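Local coordinates for protein minor fimbrium tip subunit Mfa3 (Porphyromonas gingivalis ATCC 33277, PDB 5NF4) that forms the tip subunit of minor fimbriae, surface filaments that mediate biofilm formation and adhesion to host cells and other oral bacteria, at residues Arg68-Ala73 against Val116-Asn121; Leu72-Phe77 against Tyr100-Lys105; Glu87-Ser92 against Asn121-Met126; Val141-Asp146 against Val220-Val225; Asn157-Ser162 against Arg194-Leu199. All coordinates share one frame; numbering follows the deposited sequence.

Interaction 1: residues Arg68-Ala73 against Val116-Asn121; sequences RVHSLA and VANIPN
OD1 of Asn-118 receives two backbone N-H groups from the facing segment. His-70 N gives the stronger bond, 2.8 Å to Asn-118 OD1, in the carbonyl plane and on a lone pair. Ser-71 N adds a weak one at 3.4 Å to Asn-118 OD1. OD1 lies at the edge of the His-70 ring, whose NE2 bonds to Asn-155 O. The other end of the amide donates from Asn-118 ND2 to Arg-68 O at 3.0 Å, in the amide plane. Asn-118 CG, turned beside its own N (chi1 -65°), points the amide at this backbone. ND2 has a second partner in Phe-159 O, which fixes the amide rotation.

Asn-118 follows the end of strand 109-117, which pairs antiparallel with strand 71-78. Ala-73 and Val-116 form a hydrogen-bonded pair, with Ala-73 N to Val-116 O at 2.8 Å. Leu-72 and Ala-117 form the next, non-hydrogen-bonded pair. Asn-118 N reaches Ser-71 O at 3.1 Å, from above the carbonyl plane. On the face carrying Leu-72 and Ala-117, Val-69 CG1 rests on Ala-117 CB at 3.7 Å. One water joins Ser-71 OG to Val-116 O and Ile-119 N; another joins it to Ile-119 O.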
# COMPACT_ATOMS: atom_id res chain seq x y z
N ARG A 68 3.80 12.13 0.80
CA ARG A 68 3.84 13.01 1.96
C ARG A 68 3.57 12.25 3.23
O ARG A 68 2.65 11.44 3.29
CB ARG A 68 2.83 14.15 1.81
CG ARG A 68 3.35 15.31 1.00
CD ARG A 68 2.34 16.44 0.92
NE ARG A 68 2.74 17.43 -0.09
CZ ARG A 68 2.22 18.65 -0.19
NH1 ARG A 68 1.29 19.07 0.66
NH2 ARG A 68 2.65 19.47 -1.14
N VAL A 69 4.40 12.51 4.23
CA VAL A 69 4.21 11.95 5.54
C VAL A 69 3.88 13.10 6.48
O VAL A 69 4.77 13.84 6.90
CB VAL A 69 5.46 11.20 6.05
CG1 VAL A 69 5.16 10.53 7.38
CG2 VAL A 69 5.92 10.17 5.01
N HIS A 70 2.60 13.21 6.82
CA HIS A 70 2.05 14.30 7.62
C HIS A 70 2.22 14.09 9.12
O HIS A 70 2.36 15.04 9.87
CB HIS A 70 0.56 14.45 7.32
CG HIS A 70 0.29 14.89 5.92
ND1 HIS A 70 0.08 14.00 4.89
CD2 HIS A 70 0.23 16.12 5.37
CE1 HIS A 70 -0.12 14.67 3.77
NE2 HIS A 70 -0.03 15.97 4.03
N SER A 71 2.15 12.84 9.53
CA SER A 71 2.42 12.46 10.91
C SER A 71 3.11 11.12 10.93
O SER A 71 2.92 10.31 10.04
CB SER A 71 1.14 12.41 11.73
OG SER A 71 0.34 11.31 11.33
N LEU A 72 3.90 10.89 11.97
CA LEU A 72 4.62 9.65 12.11
C LEU A 72 4.76 9.28 13.58
O LEU A 72 5.36 10.04 14.34
CB LEU A 72 6.01 9.77 11.48
CG LEU A 72 6.90 8.53 11.61
CD1 LEU A 72 6.30 7.36 10.84
CD2 LEU A 72 8.32 8.84 11.17
N ALA A 73 4.21 8.14 13.96
CA ALA A 73 4.39 7.61 15.31
C ALA A 73 5.39 6.49 15.30
O ALA A 73 5.37 5.64 14.41
CB ALA A 73 3.08 7.13 15.89
N VAL A 116 4.13 4.09 12.23
CA VAL A 116 2.78 4.27 11.68
C VAL A 116 2.65 5.73 11.22
O VAL A 116 2.82 6.64 12.01
CB VAL A 116 1.69 3.93 12.73
CG1 VAL A 116 0.32 4.17 12.17
CG2 VAL A 116 1.80 2.45 13.13
N ALA A 117 2.29 5.95 9.94
CA ALA A 117 2.22 7.28 9.40
C ALA A 117 0.83 7.58 8.87
O ALA A 117 0.14 6.67 8.41
CB ALA A 117 3.22 7.47 8.28
N ASN A 118 0.44 8.85 9.01
CA ASN A 118 -0.80 9.36 8.43
C ASN A 118 -2.07 8.66 8.94
O ASN A 118 -3.07 8.58 8.23
CB ASN A 118 -0.72 9.25 6.92
CG ASN A 118 0.35 10.15 6.34
OD1 ASN A 118 0.75 11.12 6.98
ND2 ASN A 118 0.79 9.85 5.11
N ILE A 119 -2.03 8.19 10.17
CA ILE A 119 -3.21 7.64 10.81
C ILE A 119 -3.90 8.73 11.64
O ILE A 119 -3.28 9.38 12.48
CB ILE A 119 -2.80 6.42 11.69
CG1 ILE A 119 -2.30 5.28 10.80
CG2 ILE A 119 -3.95 5.96 12.58
CD1 ILE A 119 -3.30 4.79 9.75
N PRO A 120 -5.20 8.97 11.38
CA PRO A 120 -5.90 10.00 12.15
C PRO A 120 -5.82 9.81 13.66
O PRO A 120 -6.13 8.71 14.17
CB PRO A 120 -7.36 9.86 11.69
CG PRO A 120 -7.25 9.25 10.35
CD PRO A 120 -6.08 8.34 10.39
N ASN A 121 -5.43 10.88 14.34
CA ASN A 121 -5.26 10.92 15.80
C ASN A 121 -4.43 9.78 16.37
O ASN A 121 -4.68 9.30 17.46
CB ASN A 121 -6.63 10.96 16.46
CG ASN A 121 -7.24 12.34 16.42
OD1 ASN A 121 -6.59 13.30 16.79
ND2 ASN A 121 -8.46 12.46 15.93
O HOH W 1 0.40 8.43 12.24
O HOH W 2 -1.74 11.56 13.25

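Interaction 2: residues Leu72-Phe77 against Tyr100-Lys105; sequences LAMLVF and YVFTVK
This is apolar packing between two strands that face each other without pairing, with Leu-72 and Met-74 of strand 71-78 set against Tyr-100, Phe-102 and Val-104 of strand 99-106. No hydrogen bond crosses it. The strand axes pass 10.3 Å apart and their directions differ by 39°. All five side chains leave their backbones toward the facing strand.

Leu-72 and Tyr-100 run alongside each other, pointing opposite ways. Leu-72 CD2 meets Tyr-100 CD2 at 4.1 Å, obliquely to the ring. The Tyr-100 hydroxyl continues beyond this touch and bonds to Val-69 O. The same Leu-72 methyl also lies at the edge of the Phe-102 ring.

Met-74 crosses Phe-102 at a slant. Its sulfur is 5.3 Å from the centroid of the Phe-102 ring, a Met-aromatic contact at the ring edge. The Met-74 chain runs straight out and bends only at its last torsion (chi3 68°). This bend carries CE along the rim, 4.0 Å from Phe-102 CE1. Met-74 CE also touches Val-104 CG2 at 4.2 Å. The Phe-102 ring stacks with that of His-88.

Strand 71-78 pairs with 84-91 and 109-117, whereas 99-106 pairs with 41-49. Face-to-face packing of this kind, at this spacing, is typical of a beta sandwich, consistent with the fimbrillin superfamily.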
# COMPACT_ATOMS: atom_id res chain seq x y z
N LEU A 72 3.90 10.89 11.97
CA LEU A 72 4.62 9.65 12.11
C LEU A 72 4.76 9.28 13.58
O LEU A 72 5.36 10.04 14.34
CB LEU A 72 6.01 9.77 11.48
CG LEU A 72 6.90 8.53 11.61
CD1 LEU A 72 6.30 7.36 10.84
CD2 LEU A 72 8.32 8.84 11.17
N ALA A 73 4.21 8.14 13.96
CA ALA A 73 4.39 7.61 15.31
C ALA A 73 5.39 6.49 15.30
O ALA A 73 5.37 5.64 14.41
CB ALA A 73 3.08 7.13 15.89
N MET A 74 6.28 6.50 16.28
CA MET A 74 7.22 5.42 16.46
C MET A 74 6.95 4.88 17.86
O MET A 74 6.91 5.67 18.81
CB MET A 74 8.68 5.89 16.36
CG MET A 74 9.65 4.71 16.48
SD MET A 74 11.38 5.22 16.64
CE MET A 74 11.26 5.96 18.27
N LEU A 75 6.79 3.57 17.97
CA LEU A 75 6.62 2.91 19.27
C LEU A 75 7.60 1.73 19.33
O LEU A 75 7.71 0.93 18.39
CB LEU A 75 5.18 2.46 19.48
CG LEU A 75 4.12 3.56 19.49
CD1 LEU A 75 3.54 3.72 18.10
CD2 LEU A 75 3.00 3.29 20.53
N VAL A 76 8.31 1.65 20.45
CA VAL A 76 9.42 0.71 20.62
C VAL A 76 9.15 -0.15 21.85
O VAL A 76 8.76 0.37 22.91
CB VAL A 76 10.77 1.45 20.77
CG1 VAL A 76 11.90 0.41 20.64
CG2 VAL A 76 10.91 2.57 19.75
N PHE A 77 9.29 -1.45 21.68
CA PHE A 77 9.00 -2.39 22.75
C PHE A 77 10.13 -3.37 22.98
O PHE A 77 10.85 -3.73 22.06
CB PHE A 77 7.73 -3.20 22.44
CG PHE A 77 6.53 -2.34 22.24
CD1 PHE A 77 6.29 -1.77 20.98
CD2 PHE A 77 5.67 -2.03 23.28
CE1 PHE A 77 5.25 -0.93 20.77
CE2 PHE A 77 4.56 -1.18 23.04
CZ PHE A 77 4.36 -0.66 21.80
N TYR A 100 11.42 12.38 8.06
CA TYR A 100 11.59 12.84 9.43
C TYR A 100 12.93 12.37 9.93
O TYR A 100 13.32 11.24 9.70
CB TYR A 100 10.47 12.31 10.34
CG TYR A 100 9.17 13.04 10.09
CD1 TYR A 100 8.96 14.31 10.59
CD2 TYR A 100 8.19 12.48 9.30
CE1 TYR A 100 7.78 14.98 10.34
CE2 TYR A 100 7.02 13.14 9.04
CZ TYR A 100 6.81 14.39 9.56
OH TYR A 100 5.63 15.05 9.29
N VAL A 101 13.66 13.26 10.58
CA VAL A 101 14.86 12.85 11.27
C VAL A 101 14.76 13.39 12.70
O VAL A 101 14.48 14.58 12.91
CB VAL A 101 16.11 13.36 10.53
CG1 VAL A 101 16.03 14.84 10.31
CG2 VAL A 101 17.39 13.01 11.31
N PHE A 102 14.97 12.51 13.68
CA PHE A 102 14.88 12.90 15.08
C PHE A 102 15.71 11.98 15.97
O PHE A 102 16.01 10.86 15.60
CB PHE A 102 13.41 12.90 15.54
CG PHE A 102 12.72 11.57 15.40
CD1 PHE A 102 12.77 10.60 16.41
CD2 PHE A 102 11.97 11.28 14.27
CE1 PHE A 102 12.11 9.37 16.28
CE2 PHE A 102 11.33 10.07 14.13
CZ PHE A 102 11.37 9.11 15.14
N THR A 103 16.03 12.47 17.16
CA THR A 103 16.80 11.69 18.13
C THR A 103 15.91 11.15 19.25
O THR A 103 15.06 11.87 19.74
CB THR A 103 17.88 12.56 18.69
OG1 THR A 103 18.69 13.03 17.60
CG2 THR A 103 18.74 11.78 19.67
N VAL A 104 16.10 9.89 19.64
CA VAL A 104 15.36 9.28 20.74
C VAL A 104 16.36 8.69 21.76
O VAL A 104 17.41 8.19 21.38
CB VAL A 104 14.39 8.18 20.27
CG1 VAL A 104 15.15 7.00 19.70
CG2 VAL A 104 13.52 7.71 21.41
N LYS A 105 16.01 8.77 23.04
CA LYS A 105 16.82 8.16 24.11
C LYS A 105 16.10 6.91 24.63
O LYS A 105 14.89 6.94 24.82
CB LYS A 105 17.02 9.17 25.23
CG LYS A 105 17.78 8.64 26.44
CD LYS A 105 17.86 9.75 27.49
CE LYS A 105 17.93 9.19 28.90
NZ LYS A 105 18.10 10.27 29.92

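Interaction 3: residues Glu87-Ser92 against Asn121-Met126; sequences EHFSSS and NMQTAM
Phe-89 meets Gln-123 in a flat contact, in which the base of the glutamine side chain lies over one face of the ring. Gln-123 CB sits almost exactly above the ring, 3.9 Å from the centroid of Phe-89, as a CH-pi contact. Gln-123 CG lies opposite the backbone N (chi1 -167°) and the chain stays extended from there. This carries the amide past the ring's rim at CD2, in a plane tilted only 19° from that of the ring. Gln-123 CD comes within 3.6 Å of Phe-89 CD2.

Met-126 crosses Phe-89 at an angle. Its sulfur is 4.1 Å from Phe-89 CB and stands obliquely to the ring, a Met-aromatic contact. The methionine chain is bent at its last torsion (chi3 77°). The bend turns CE away from the ring and along the Glu-87 side chain. There Met-126 CE touches Glu-87 CB at 3.7 Å and OE1 at 3.5 Å. The carboxylate finds its polar partner in Lys-84, a salt bridge through OE1. Met-122 CB adds a looser touch, 4.4 Å from Phe-89 CE1.

Helix 122-126 runs nearly antiparallel to residues 87-91 of strand 84-91. It also covers the adjoining strand 71-78, where Met-122 and Met-126 both rest on Ala-73. Met-122 and Ala-125 also meet Phe-138 of helix 132-140.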
# COMPACT_ATOMS: atom_id res chain seq x y z
N GLU A 87 8.82 5.95 22.72
CA GLU A 87 7.87 6.31 21.69
C GLU A 87 8.11 7.74 21.28
O GLU A 87 8.71 8.54 22.03
CB GLU A 87 6.43 6.07 22.15
CG GLU A 87 5.92 6.98 23.23
CD GLU A 87 4.51 6.60 23.70
OE1 GLU A 87 3.91 5.65 23.15
OE2 GLU A 87 4.00 7.26 24.63
N HIS A 88 7.67 8.07 20.08
CA HIS A 88 7.92 9.39 19.54
C HIS A 88 6.82 9.73 18.55
O HIS A 88 6.37 8.87 17.82
CB HIS A 88 9.27 9.45 18.82
CG HIS A 88 9.61 10.82 18.34
ND1 HIS A 88 10.40 11.68 19.07
CD2 HIS A 88 9.22 11.49 17.24
CE1 HIS A 88 10.51 12.82 18.41
NE2 HIS A 88 9.78 12.74 17.31
N PHE A 89 6.43 11.00 18.53
CA PHE A 89 5.44 11.43 17.54
C PHE A 89 5.95 12.65 16.78
O PHE A 89 6.48 13.61 17.37
CB PHE A 89 4.10 11.72 18.22
CG PHE A 89 3.04 12.14 17.26
CD1 PHE A 89 2.40 11.20 16.50
CD2 PHE A 89 2.72 13.48 17.11
CE1 PHE A 89 1.39 11.59 15.59
CE2 PHE A 89 1.74 13.88 16.21
CZ PHE A 89 1.09 12.94 15.44
N SER A 90 5.85 12.60 15.45
CA SER A 90 6.26 13.73 14.61
C SER A 90 5.08 14.18 13.77
O SER A 90 4.28 13.37 13.38
CB SER A 90 7.40 13.36 13.66
OG SER A 90 8.43 12.66 14.31
N SER A 91 5.03 15.47 13.50
CA SER A 91 4.04 16.00 12.57
C SER A 91 4.63 17.17 11.81
O SER A 91 5.58 17.82 12.26
CB SER A 91 2.75 16.39 13.31
OG SER A 91 2.99 17.42 14.24
N SER A 92 4.09 17.41 10.63
CA SER A 92 4.52 18.52 9.82
C SER A 92 3.33 19.43 9.72
O SER A 92 2.25 19.02 9.26
CB SER A 92 5.00 18.06 8.45
OG SER A 92 5.41 19.15 7.65
N ASN A 121 -5.43 10.88 14.34
CA ASN A 121 -5.26 10.92 15.80
C ASN A 121 -4.43 9.78 16.37
O ASN A 121 -4.68 9.30 17.46
CB ASN A 121 -6.63 10.96 16.46
CG ASN A 121 -7.24 12.34 16.42
OD1 ASN A 121 -6.59 13.30 16.79
ND2 ASN A 121 -8.46 12.46 15.93
N MET A 122 -3.41 9.38 15.63
CA MET A 122 -2.46 8.40 16.10
C MET A 122 -1.83 8.81 17.43
O MET A 122 -1.52 7.94 18.25
CB MET A 122 -1.38 8.16 15.04
CG MET A 122 -0.45 7.04 15.39
SD MET A 122 -1.28 5.47 15.49
CE MET A 122 -0.19 4.62 16.63
N GLN A 123 -1.66 10.11 17.66
CA GLN A 123 -1.00 10.53 18.90
C GLN A 123 -1.82 10.10 20.12
O GLN A 123 -1.28 9.61 21.11
CB GLN A 123 -0.77 12.05 18.93
CG GLN A 123 0.18 12.44 20.03
CD GLN A 123 0.58 13.89 19.99
OE1 GLN A 123 -0.11 14.73 19.42
NE2 GLN A 123 1.68 14.20 20.63
N THR A 124 -3.13 10.29 20.04
CA THR A 124 -4.05 9.86 21.07
C THR A 124 -4.04 8.32 21.19
O THR A 124 -4.11 7.79 22.30
CB THR A 124 -5.48 10.37 20.74
OG1 THR A 124 -5.49 11.80 20.77
CG2 THR A 124 -6.51 9.82 21.73
N ALA A 125 -3.97 7.64 20.05
CA ALA A 125 -3.96 6.16 20.01
C ALA A 125 -2.77 5.58 20.78
O ALA A 125 -2.85 4.48 21.32
CB ALA A 125 -3.91 5.66 18.59
N MET A 126 -1.65 6.30 20.78
CA MET A 126 -0.45 5.78 21.40
C MET A 126 -0.68 5.51 22.89
O MET A 126 -0.08 4.59 23.46
CB MET A 126 0.71 6.78 21.20
CG MET A 126 1.19 6.85 19.76
SD MET A 126 2.28 8.27 19.46
CE MET A 126 3.73 7.58 20.20

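Interaction 4: residues Val141-Asp146 against Val220-Val225; sequences VFRDLD and VHYRLV
Backbone hydrogen bonds join Arg-143 and Tyr-222 in both directions. Arg-143 N reaches Tyr-222 O at 2.9 Å, and Tyr-222 N reaches Arg-143 O at 2.8 Å. Leu-145 N extends the ladder to Val-220 O at 3.0 Å. A water donates to Leu-145 O and Val-220 O and closes that end. At the other end a second water accepts from Arg-143 NE and Leu-224 N.

Two CH-pi contacts lie alongside the ladder. Arg-143 CB sits over one face of Tyr-222, 3.7 Å from the ring centroid. The Tyr-222 torsion (chi1 72°) leans the ring toward the facing strand, against the arginine CB. Arg-143 then extends past the phenol, and its guanidinium goes on to Phe-138, by a cation-pi contact and a bond to the carbonyl. Phe-142 CB covers one face of His-221, 4.1 Å from the ring centroid. Val-220 CG1 covers the opposite face.

Other side-chain touches are oblique or apolar. Phe-142 CE1 is 3.7 Å from Arg-223 NE; the two planes are nearly parallel, but the approach is oblique. The arginine has its bonds at Gln-140 O, Pro-226 O and Gln-228. Leu-145 CD1 meets Tyr-222 CD2 at 3.8 Å, crossing it at about a right angle.

Residues 143-144 and 221-222 form a short two-stranded antiparallel ribbon, here joining the segment after helix 132-140 to the one after strand 210-216.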
# COMPACT_ATOMS: atom_id res chain seq x y z
N VAL A 141 -5.60 -4.28 12.98
CA VAL A 141 -6.98 -3.79 12.79
C VAL A 141 -7.31 -3.58 11.31
O VAL A 141 -6.49 -3.05 10.56
CB VAL A 141 -7.20 -2.46 13.57
CG1 VAL A 141 -8.55 -1.78 13.21
CG2 VAL A 141 -7.16 -2.72 15.08
N PHE A 142 -8.51 -4.02 10.90
CA PHE A 142 -9.03 -3.70 9.56
C PHE A 142 -9.63 -2.29 9.61
O PHE A 142 -10.53 -2.01 10.39
CB PHE A 142 -10.03 -4.79 9.13
CG PHE A 142 -9.43 -6.15 9.12
CD1 PHE A 142 -8.39 -6.47 8.25
CD2 PHE A 142 -9.89 -7.11 10.00
CE1 PHE A 142 -7.80 -7.73 8.27
CE2 PHE A 142 -9.32 -8.38 10.00
CZ PHE A 142 -8.27 -8.68 9.14
N ARG A 143 -9.09 -1.39 8.81
CA ARG A 143 -9.46 0.02 8.85
C ARG A 143 -10.07 0.42 7.52
O ARG A 143 -9.52 0.09 6.45
CB ARG A 143 -8.22 0.91 9.15
CG ARG A 143 -7.47 0.47 10.44
CD ARG A 143 -6.22 1.29 10.75
NE ARG A 143 -5.62 0.79 12.01
CZ ARG A 143 -6.07 1.08 13.23
NH1 ARG A 143 -7.05 1.96 13.42
NH2 ARG A 143 -5.53 0.50 14.28
N ASP A 144 -11.18 1.14 7.55
CA ASP A 144 -11.81 1.46 6.28
C ASP A 144 -11.06 2.60 5.61
O ASP A 144 -10.84 3.63 6.24
CB ASP A 144 -13.29 1.83 6.51
CG ASP A 144 -13.50 2.95 7.51
OD1 ASP A 144 -13.01 2.87 8.66
OD2 ASP A 144 -14.18 3.94 7.10
N LEU A 145 -10.63 2.38 4.36
CA LEU A 145 -9.89 3.41 3.63
C LEU A 145 -10.74 4.65 3.44
O LEU A 145 -11.90 4.55 3.05
CB LEU A 145 -9.43 2.86 2.26
CG LEU A 145 -8.43 3.72 1.49
CD1 LEU A 145 -7.02 3.60 2.19
CD2 LEU A 145 -8.34 3.30 0.06
N ASP A 146 -10.17 5.80 3.75
CA ASP A 146 -10.83 7.07 3.40
C ASP A 146 -11.30 7.08 1.92
O ASP A 146 -10.53 6.76 1.02
CB ASP A 146 -9.84 8.22 3.69
CG ASP A 146 -10.49 9.61 3.63
OD1 ASP A 146 -11.27 9.89 2.70
OD2 ASP A 146 -10.19 10.45 4.52
N VAL A 220 -12.47 -2.80 0.98
CA VAL A 220 -12.89 -1.68 1.80
C VAL A 220 -11.80 -1.28 2.79
O VAL A 220 -11.66 -0.13 3.15
CB VAL A 220 -14.15 -2.06 2.60
CG1 VAL A 220 -14.35 -1.24 3.85
CG2 VAL A 220 -15.33 -1.91 1.71
N HIS A 221 -11.09 -2.30 3.26
CA HIS A 221 -10.16 -2.14 4.37
C HIS A 221 -8.70 -2.22 4.02
O HIS A 221 -8.27 -3.06 3.22
CB HIS A 221 -10.40 -3.22 5.40
CG HIS A 221 -11.74 -3.18 6.05
ND1 HIS A 221 -12.74 -4.08 5.74
CD2 HIS A 221 -12.26 -2.34 6.98
CE1 HIS A 221 -13.80 -3.80 6.47
NE2 HIS A 221 -13.54 -2.75 7.23
N TYR A 222 -7.95 -1.39 4.73
CA TYR A 222 -6.52 -1.55 4.80
C TYR A 222 -6.12 -2.08 6.16
O TYR A 222 -6.88 -2.09 7.13
CB TYR A 222 -5.82 -0.24 4.49
CG TYR A 222 -5.88 0.85 5.54
CD1 TYR A 222 -4.91 0.95 6.54
CD2 TYR A 222 -6.85 1.82 5.49
CE1 TYR A 222 -4.97 1.95 7.47
CE2 TYR A 222 -6.91 2.83 6.42
CZ TYR A 222 -5.95 2.89 7.41
OH TYR A 222 -5.97 3.88 8.34
N ARG A 223 -4.87 -2.50 6.22
CA ARG A 223 -4.29 -3.04 7.43
C ARG A 223 -2.85 -2.59 7.53
O ARG A 223 -2.17 -2.54 6.52
CB ARG A 223 -4.37 -4.57 7.38
CG ARG A 223 -4.18 -5.27 8.69
CD ARG A 223 -4.05 -6.80 8.51
NE ARG A 223 -4.41 -7.60 9.71
CZ ARG A 223 -3.92 -8.79 10.02
NH1 ARG A 223 -2.96 -9.35 9.29
NH2 ARG A 223 -4.39 -9.44 11.08
N LEU A 224 -2.39 -2.28 8.73
CA LEU A 224 -1.04 -1.73 8.88
C LEU A 224 0.07 -2.79 8.86
O LEU A 224 1.27 -2.46 8.82
CB LEU A 224 -0.94 -0.92 10.17
CG LEU A 224 -1.76 0.36 10.15
CD1 LEU A 224 -1.88 0.90 11.54
CD2 LEU A 224 -1.16 1.42 9.18
N VAL A 225 -0.33 -4.06 8.90
CA VAL A 225 0.60 -5.15 8.58
C VAL A 225 -0.04 -6.01 7.53
O VAL A 225 -1.27 -6.01 7.37
CB VAL A 225 0.95 -6.02 9.80
CG1 VAL A 225 1.88 -5.29 10.68
CG2 VAL A 225 -0.32 -6.47 10.53
O HOH W 3 -4.28 -1.70 11.04
O HOH W 4 -13.45 2.26 2.57

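Interaction 5: residues Asn157-Ser162 against Arg194-Leu199; sequences NGFPMS and RVVAKL
Met-161 and Arg-194 form an antiparallel, non-hydrogen-bonded pair with CA atoms 4.2 Å apart, at the open end of the beta hairpin made by strands 161-170 and 180-205. Past this pair, regular pairing between them stops, though contacts go on to Phe-159 and Val-196. Strand 180-205 pairs with 41-49 and 161-170, and also with 248-254 and 324-332. This long strand therefore links two regions of the fold, as suits the two-domain build of fimbrillin proteins.

The backbone supplies one hydrogen bond across the contact. Val-195 N donates to Pro-160 O at 3.1 Å, with the donor tilted 26° from the carbonyl plane. Arg-194 CA adds a CA-H...O contact to the same oxygen.

Side by side, Met-161 and Arg-194 point the same way. Met-161 CE and CG each lie 4.1 Å from Arg-194 CG, so the aliphatic part of the arginine does the touching. Its buried guanidinium has several partners beyond the contact. It makes a salt bridge with Asp-67, bonds to Glu-66 O, Asn-323 and Ala-50 O, and a cation-pi contact with Trp-346. Asp-67 would balance its charge, and the other oxygens satisfy its N-H groups.

The remaining contacts are made by methyl groups. Val-196 CG2 stands over one face of Phe-159, 4.0 Å from the ring centroid, in a CH-pi contact. The Val-196 torsion (chi1 -66°) turns CG2, rather than CG1, onto the ring. Tyr-252 also meets the Phe-159 ring. Val-195 CG2 packs on Pro-160 CB at 3.7 Å. Both Val-195 methyls, CG1 and CG2, close on Pro-160 O at 3.5 Å.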
# COMPACT_ATOMS: atom_id res chain seq x y z
N ASN A 157 -4.09 15.16 3.45
CA ASN A 157 -4.54 13.81 3.81
C ASN A 157 -3.75 12.75 3.05
O ASN A 157 -4.10 12.42 1.92
CB ASN A 157 -6.04 13.70 3.51
CG ASN A 157 -6.65 12.43 4.03
OD1 ASN A 157 -5.97 11.59 4.61
ND2 ASN A 157 -7.96 12.28 3.83
N GLY A 158 -2.67 12.28 3.65
CA GLY A 158 -1.80 11.33 2.99
C GLY A 158 -2.26 9.92 3.17
O GLY A 158 -3.11 9.62 4.03
N PHE A 159 -1.68 9.01 2.38
CA PHE A 159 -1.96 7.57 2.49
C PHE A 159 -1.42 7.02 3.79
O PHE A 159 -0.30 7.34 4.16
CB PHE A 159 -1.30 6.79 1.34
CG PHE A 159 -1.84 7.07 -0.01
CD1 PHE A 159 -3.20 6.96 -0.28
CD2 PHE A 159 -0.98 7.37 -1.05
CE1 PHE A 159 -3.68 7.21 -1.56
CE2 PHE A 159 -1.44 7.61 -2.30
CZ PHE A 159 -2.81 7.53 -2.56
N PRO A 160 -2.18 6.16 4.50
CA PRO A 160 -1.56 5.44 5.62
C PRO A 160 -0.34 4.66 5.19
O PRO A 160 -0.31 4.08 4.10
CB PRO A 160 -2.66 4.49 6.10
CG PRO A 160 -3.96 5.16 5.65
CD PRO A 160 -3.60 5.82 4.33
N MET A 161 0.69 4.67 6.04
CA MET A 161 1.93 3.93 5.78
C MET A 161 2.41 3.30 7.08
O MET A 161 2.05 3.74 8.17
CB MET A 161 3.02 4.83 5.22
CG MET A 161 2.57 5.81 4.20
SD MET A 161 4.00 6.71 3.60
CE MET A 161 3.22 7.90 2.51
N SER A 162 3.18 2.23 6.95
CA SER A 162 3.78 1.65 8.14
C SER A 162 5.03 0.87 7.85
O SER A 162 5.34 0.54 6.69
CB SER A 162 2.78 0.73 8.81
OG SER A 162 2.48 -0.33 7.91
N ARG A 194 3.42 2.18 1.94
CA ARG A 194 2.01 2.54 1.84
C ARG A 194 1.15 1.29 1.98
O ARG A 194 1.59 0.20 1.60
CB ARG A 194 1.72 3.24 0.50
CG ARG A 194 2.54 4.51 0.30
CD ARG A 194 2.53 4.95 -1.16
NE ARG A 194 3.48 6.04 -1.42
CZ ARG A 194 4.76 5.86 -1.76
NH1 ARG A 194 5.27 4.65 -1.86
NH2 ARG A 194 5.53 6.92 -1.98
N VAL A 195 -0.08 1.47 2.48
CA VAL A 195 -1.03 0.36 2.68
C VAL A 195 -1.84 0.08 1.41
O VAL A 195 -2.59 -0.90 1.36
CB VAL A 195 -2.00 0.65 3.87
CG1 VAL A 195 -1.17 0.86 5.14
CG2 VAL A 195 -2.90 1.85 3.58
N VAL A 196 -1.68 0.95 0.40
CA VAL A 196 -2.40 0.83 -0.87
C VAL A 196 -1.42 0.49 -1.99
O VAL A 196 -0.20 0.70 -1.86
CB VAL A 196 -3.18 2.13 -1.24
CG1 VAL A 196 -4.32 2.40 -0.25
CG2 VAL A 196 -2.28 3.34 -1.31
N ALA A 197 -1.99 -0.03 -3.08
CA ALA A 197 -1.32 -0.20 -4.37
C ALA A 197 -1.77 0.93 -5.31
O ALA A 197 -2.79 1.55 -5.08
CB ALA A 197 -1.66 -1.58 -4.98
N LYS A 198 -0.98 1.19 -6.35
CA LYS A 198 -1.30 2.21 -7.34
C LYS A 198 -1.67 1.53 -8.64
O LYS A 198 -0.91 0.69 -9.15
CB LYS A 198 -0.12 3.15 -7.51
CG LYS A 198 -0.25 4.24 -8.56
CD LYS A 198 0.99 5.14 -8.56
CE LYS A 198 0.90 6.24 -9.59
NZ LYS A 198 1.99 7.23 -9.43
N LEU A 199 -2.83 1.90 -9.18
CA LEU A 199 -3.29 1.39 -10.45
C LEU A 199 -3.12 2.49 -11.48
O LEU A 199 -3.59 3.60 -11.28
CB LEU A 199 -4.75 0.95 -10.36
CG LEU A 199 -5.40 0.52 -11.68
CD1 LEU A 199 -4.76 -0.76 -12.23
CD2 LEU A 199 -6.88 0.31 -11.47

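Overall arrangement
Interactions 1, 2 and 5 are buried, whereas interactions 3 and 4 are partly exposed. Strand 71-78 serves both interaction 1 and interaction 2: one uses its edge for hydrogen bonds, the other a face for apolar packing. Interaction 3 covers the neighbouring strand with a helix, by a CH-pi contact and methionine packing. It adjoins interaction 1 through Leu-72 O to Ser-90 N. Interaction 5 continues the pairing of interaction 1 through Ala-117 N and Met-161 O, nearer the centre of the chain. Interaction 4 mixes backbone bonds, waters and arginine contacts. It meets interaction 5 where Tyr-222 packs on Pro-160 and Val-195, and where Leu-224 O bonds Ser-162 OG.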